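Local coordinates for protein phospholethanolamine N-methyltransferase 2 (Haemonchus contortus, PDB 4KRI) that probably methylates phosphomonomethylethanolamine stepwise to phosphocholine, with S-adenosylmethionine as methyl donor, in nematode phosphocholine biosynthesis, at residues Asn63-Ile77 / Ser93-Leu106. Residues are numbered along the deposited sequence; the frame is centred on the assembly and turned at random.
Sequences NLDALIVNQALDEEI and SLRTDGVLILRQDL
Leu-102 CD1 packs 3.6 Å from Val-69 CG1 and also meets Leu-73 CD1, while Leu-100 CD1 approaches Val-69 CG2 on the same face. These contacts join two neighbouring parallel strands, 66-70 and 98-105, whose short axes run 9° apart. Helix 80-93 lies between them in sequence, an arrangement consistent with a Rossmann-like fold in this N-terminal domain, apart from the ligand-bound methyltransferase domain. Branched aliphatic residues suit this buried face: both leucines turn CG anti to the backbone N (chi1 169° for Leu-100), directing CD1 across to the valine. Toward the N-terminal end, Leu-94 CD2 packs against Leu-67 CB at 3.9 Å. On the other face, Ile-68 and Val-99 meet helix 5-18.

Backbone bonds lace the strands from Val-99 N to Asp-65 O through to Gln-71 N to Arg-103 O. Between the short strand 94-95 and strand 98-105, a type II turn runs from Arg-95 to Gly-98; the glycine, lacking CB, leaves room for the oxygens of Arg-95 and Leu-64. Beyond it, Asp-65 OD1 lies over a face of the Arg-95 guanidinium in a long salt bridge. Water 1 links Asp-65 OD2 to Arg-95 NH1; OD2 also accepts from Gln-25 N.

At the C-terminal end, long polar side chains tie loop to strand. Gln-104 OE1 accepts hydrogen bonds from Leu-73 N (3.1 Å) and from water 2, while its NE2 gives to Asp-74 OD1 at 2.8 Å; gripped at both ends, the amide is held against rotation. Gln-71 stacks its amide over the Arg-103 guanidinium, and its OE1 accepts a hydrogen bond from Asp-105 N. Asp-156 OD1 forms a salt bridge with Arg-103 NE, and at the guanidinium edge Arg-103 NH1 donates in plane to a lone pair of Asn-70 OD1, 2.8 Å away.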
# COMPACT_ATOMS: atom_id res chain seq x y z
N ASN A 63 -1.45 -30.99 -0.90
CA ASN A 63 -2.43 -30.70 -1.94
C ASN A 63 -3.50 -29.70 -1.49
O ASN A 63 -4.68 -29.80 -1.87
CB ASN A 63 -3.08 -32.00 -2.43
CG ASN A 63 -3.65 -31.88 -3.84
OD1 ASN A 63 -3.01 -31.33 -4.74
ND2 ASN A 63 -4.85 -32.40 -4.04
N LEU A 64 -3.10 -28.73 -0.67
CA LEU A 64 -4.07 -27.76 -0.15
C LEU A 64 -4.34 -26.65 -1.15
O LEU A 64 -3.42 -26.16 -1.82
CB LEU A 64 -3.57 -27.11 1.14
CG LEU A 64 -3.31 -28.02 2.34
CD1 LEU A 64 -2.87 -27.14 3.49
CD2 LEU A 64 -4.56 -28.79 2.73
N ASP A 65 -5.60 -26.24 -1.24
CA ASP A 65 -5.93 -25.04 -2.00
C ASP A 65 -5.74 -23.78 -1.16
O ASP A 65 -5.52 -22.70 -1.70
CB ASP A 65 -7.36 -25.14 -2.52
CG ASP A 65 -7.55 -26.35 -3.40
OD1 ASP A 65 -7.05 -26.33 -4.56
OD2 ASP A 65 -8.18 -27.34 -2.94
N ALA A 66 -5.84 -23.90 0.15
CA ALA A 66 -5.63 -22.77 1.04
C ALA A 66 -5.13 -23.29 2.36
O ALA A 66 -5.56 -24.34 2.83
CB ALA A 66 -6.92 -21.97 1.24
N LEU A 67 -4.22 -22.53 2.95
CA LEU A 67 -3.72 -22.81 4.27
C LEU A 67 -3.93 -21.54 5.08
O LEU A 67 -3.42 -20.47 4.71
CB LEU A 67 -2.22 -23.11 4.19
CG LEU A 67 -1.51 -23.30 5.53
CD1 LEU A 67 -2.11 -24.46 6.32
CD2 LEU A 67 -0.04 -23.52 5.28
N ILE A 68 -4.68 -21.64 6.16
CA ILE A 68 -4.95 -20.50 7.03
C ILE A 68 -4.18 -20.70 8.32
O ILE A 68 -4.36 -21.70 9.00
CB ILE A 68 -6.45 -20.41 7.35
CG1 ILE A 68 -7.24 -20.34 6.04
CG2 ILE A 68 -6.74 -19.19 8.21
CD1 ILE A 68 -8.73 -20.52 6.22
N VAL A 69 -3.30 -19.75 8.64
CA VAL A 69 -2.44 -19.88 9.81
C VAL A 69 -2.78 -18.74 10.74
O VAL A 69 -2.58 -17.57 10.40
CB VAL A 69 -0.95 -19.84 9.43
CG1 VAL A 69 -0.06 -19.98 10.66
CG2 VAL A 69 -0.64 -20.94 8.44
N ASN A 70 -3.28 -19.06 11.92
CA ASN A 70 -3.85 -18.04 12.79
C ASN A 70 -3.21 -18.02 14.18
O ASN A 70 -3.41 -18.94 14.97
CB ASN A 70 -5.37 -18.26 12.91
CG ASN A 70 -6.06 -17.13 13.63
OD1 ASN A 70 -5.63 -15.98 13.56
ND2 ASN A 70 -7.14 -17.45 14.33
N GLN A 71 -2.43 -16.97 14.45
CA GLN A 71 -1.77 -16.78 15.75
C GLN A 71 -0.92 -17.98 16.16
O GLN A 71 -0.94 -18.41 17.31
CB GLN A 71 -2.80 -16.47 16.84
CG GLN A 71 -3.55 -15.16 16.61
CD GLN A 71 -2.76 -13.90 17.03
OE1 GLN A 71 -1.59 -13.69 16.65
NE2 GLN A 71 -3.43 -13.04 17.81
N ALA A 72 -0.15 -18.50 15.21
CA ALA A 72 0.60 -19.73 15.43
C ALA A 72 2.11 -19.53 15.41
O ALA A 72 2.87 -20.47 15.66
CB ALA A 72 0.20 -20.77 14.38
N LEU A 73 2.55 -18.31 15.13
CA LEU A 73 3.96 -18.07 14.84
C LEU A 73 4.70 -17.21 15.87
O LEU A 73 5.69 -16.57 15.51
CB LEU A 73 4.12 -17.43 13.46
CG LEU A 73 3.58 -18.23 12.28
CD1 LEU A 73 4.11 -17.65 10.97
CD2 LEU A 73 3.95 -19.69 12.41
N ASP A 74 4.25 -17.20 17.12
CA ASP A 74 4.92 -16.41 18.16
C ASP A 74 6.41 -16.72 18.26
O ASP A 74 7.24 -15.83 18.39
CB ASP A 74 4.28 -16.66 19.53
CG ASP A 74 2.82 -16.24 19.58
OD1 ASP A 74 2.35 -15.61 18.62
OD2 ASP A 74 2.17 -16.54 20.61
N GLU A 75 6.75 -18.01 18.20
CA GLU A 75 8.14 -18.42 18.25
C GLU A 75 8.88 -18.10 16.96
O GLU A 75 10.01 -17.59 16.99
CB GLU A 75 8.25 -19.92 18.53
CG GLU A 75 8.10 -20.30 19.98
CD GLU A 75 8.55 -21.72 20.23
OE1 GLU A 75 8.62 -22.49 19.24
OE2 GLU A 75 8.85 -22.06 21.39
N GLU A 76 8.25 -18.41 15.83
CA GLU A 76 8.88 -18.25 14.51
C GLU A 76 9.29 -16.82 14.19
O GLU A 76 10.34 -16.60 13.57
CB GLU A 76 7.96 -18.78 13.41
CG GLU A 76 7.87 -20.30 13.31
CD GLU A 76 7.16 -20.95 14.49
OE1 GLU A 76 6.49 -20.25 15.28
OE2 GLU A 76 7.27 -22.19 14.64
N ILE A 77 8.49 -15.85 14.59
CA ILE A 77 8.81 -14.46 14.23
C ILE A 77 10.02 -13.93 15.00
O ILE A 77 10.52 -12.85 14.71
CB ILE A 77 7.60 -13.51 14.37
CG1 ILE A 77 7.16 -13.39 15.84
CG2 ILE A 77 6.43 -13.98 13.50
CD1 ILE A 77 6.12 -12.32 16.07
N SER A 93 2.97 -27.94 1.69
CA SER A 93 1.59 -28.36 1.91
C SER A 93 0.64 -27.84 0.84
O SER A 93 -0.45 -28.40 0.64
CB SER A 93 1.11 -27.88 3.27
OG SER A 93 0.71 -26.52 3.19
N LEU A 94 1.02 -26.75 0.17
CA LEU A 94 0.13 -26.08 -0.78
C LEU A 94 0.31 -26.57 -2.20
O LEU A 94 1.43 -26.87 -2.62
CB LEU A 94 0.35 -24.57 -0.76
CG LEU A 94 -0.21 -23.85 0.47
CD1 LEU A 94 0.44 -22.47 0.60
CD2 LEU A 94 -1.73 -23.70 0.37
N ARG A 95 -0.79 -26.65 -2.95
CA ARG A 95 -0.71 -26.79 -4.40
C ARG A 95 -0.14 -25.51 -5.00
O ARG A 95 -0.26 -24.44 -4.41
CB ARG A 95 -2.11 -26.98 -4.99
CG ARG A 95 -2.78 -28.26 -4.56
CD ARG A 95 -4.25 -28.27 -4.98
NE ARG A 95 -4.41 -28.13 -6.43
CZ ARG A 95 -5.31 -28.79 -7.15
NH1 ARG A 95 -6.13 -29.64 -6.55
NH2 ARG A 95 -5.38 -28.60 -8.46
N THR A 96 0.44 -25.60 -6.19
CA THR A 96 0.81 -24.38 -6.89
C THR A 96 -0.46 -23.55 -7.11
O THR A 96 -1.52 -24.10 -7.41
CB THR A 96 1.54 -24.68 -8.22
OG1 THR A 96 2.78 -25.34 -7.93
CG2 THR A 96 1.83 -23.37 -8.97
N ASP A 97 -0.33 -22.24 -6.90
CA ASP A 97 -1.43 -21.26 -6.89
C ASP A 97 -2.28 -21.31 -5.62
O ASP A 97 -3.24 -20.56 -5.49
CB ASP A 97 -2.35 -21.38 -8.12
CG ASP A 97 -1.60 -21.24 -9.42
OD1 ASP A 97 -0.66 -20.42 -9.48
OD2 ASP A 97 -1.96 -21.95 -10.38
N GLY A 98 -1.91 -22.18 -4.69
CA GLY A 98 -2.59 -22.25 -3.41
C GLY A 98 -2.33 -20.99 -2.59
O GLY A 98 -1.31 -20.33 -2.77
N VAL A 99 -3.26 -20.65 -1.71
CA VAL A 99 -3.20 -19.37 -1.02
C VAL A 99 -2.85 -19.58 0.45
O VAL A 99 -3.41 -20.46 1.10
CB VAL A 99 -4.55 -18.65 -1.11
CG1 VAL A 99 -4.51 -17.33 -0.33
CG2 VAL A 99 -4.92 -18.41 -2.57
N LEU A 100 -1.91 -18.79 0.96
CA LEU A 100 -1.63 -18.75 2.39
C LEU A 100 -2.22 -17.49 2.96
O LEU A 100 -1.90 -16.39 2.51
CB LEU A 100 -0.12 -18.76 2.66
CG LEU A 100 0.34 -18.45 4.10
CD1 LEU A 100 -0.18 -19.49 5.10
CD2 LEU A 100 1.86 -18.40 4.15
N ILE A 101 -3.09 -17.64 3.96
CA ILE A 101 -3.60 -16.51 4.73
C ILE A 101 -2.97 -16.63 6.11
O ILE A 101 -3.22 -17.59 6.83
CB ILE A 101 -5.13 -16.56 4.86
CG1 ILE A 101 -5.81 -16.56 3.48
CG2 ILE A 101 -5.63 -15.40 5.71
CD1 ILE A 101 -5.47 -15.32 2.60
N LEU A 102 -2.12 -15.67 6.47
CA LEU A 102 -1.37 -15.76 7.70
C LEU A 102 -1.71 -14.57 8.59
O LEU A 102 -1.50 -13.43 8.21
CB LEU A 102 0.14 -15.78 7.41
CG LEU A 102 1.05 -15.55 8.62
CD1 LEU A 102 1.03 -16.73 9.53
CD2 LEU A 102 2.48 -15.24 8.16
N ARG A 103 -2.26 -14.86 9.76
CA ARG A 103 -2.61 -13.81 10.71
C ARG A 103 -1.66 -13.89 11.89
O ARG A 103 -1.56 -14.93 12.55
CB ARG A 103 -4.06 -13.99 11.19
CG ARG A 103 -4.62 -12.89 12.12
CD ARG A 103 -4.12 -13.03 13.57
NE ARG A 103 -4.83 -12.14 14.48
CZ ARG A 103 -5.93 -12.48 15.15
NH1 ARG A 103 -6.45 -13.70 15.04
NH2 ARG A 103 -6.50 -11.60 15.95
N GLN A 104 -0.97 -12.80 12.17
CA GLN A 104 -0.10 -12.74 13.33
C GLN A 104 -0.14 -11.34 13.91
O GLN A 104 0.07 -10.36 13.19
CB GLN A 104 1.33 -13.12 12.93
CG GLN A 104 2.30 -13.17 14.10
CD GLN A 104 2.00 -14.29 15.07
OE1 GLN A 104 1.61 -15.39 14.67
NE2 GLN A 104 2.17 -14.01 16.36
N ASP A 105 -0.40 -11.25 15.22
CA ASP A 105 -0.39 -9.97 15.92
C ASP A 105 1.04 -9.54 16.21
O ASP A 105 1.81 -10.30 16.82
CB ASP A 105 -1.18 -10.11 17.23
CG ASP A 105 -1.27 -8.81 18.00
OD1 ASP A 105 -1.04 -7.73 17.42
OD2 ASP A 105 -1.59 -8.89 19.20
N LEU A 106 1.42 -8.34 15.78
CA LEU A 106 2.77 -7.83 16.00
C LEU A 106 2.81 -6.69 17.04
O LEU A 106 3.81 -6.00 17.16
CB LEU A 106 3.43 -7.40 14.68
CG LEU A 106 3.64 -8.48 13.62
CD1 LEU A 106 4.35 -7.89 12.41
CD2 LEU A 106 4.45 -9.63 14.17
O HOH W 1 -6.92 -29.66 -3.57
O HOH W 2 0.39 -17.03 12.75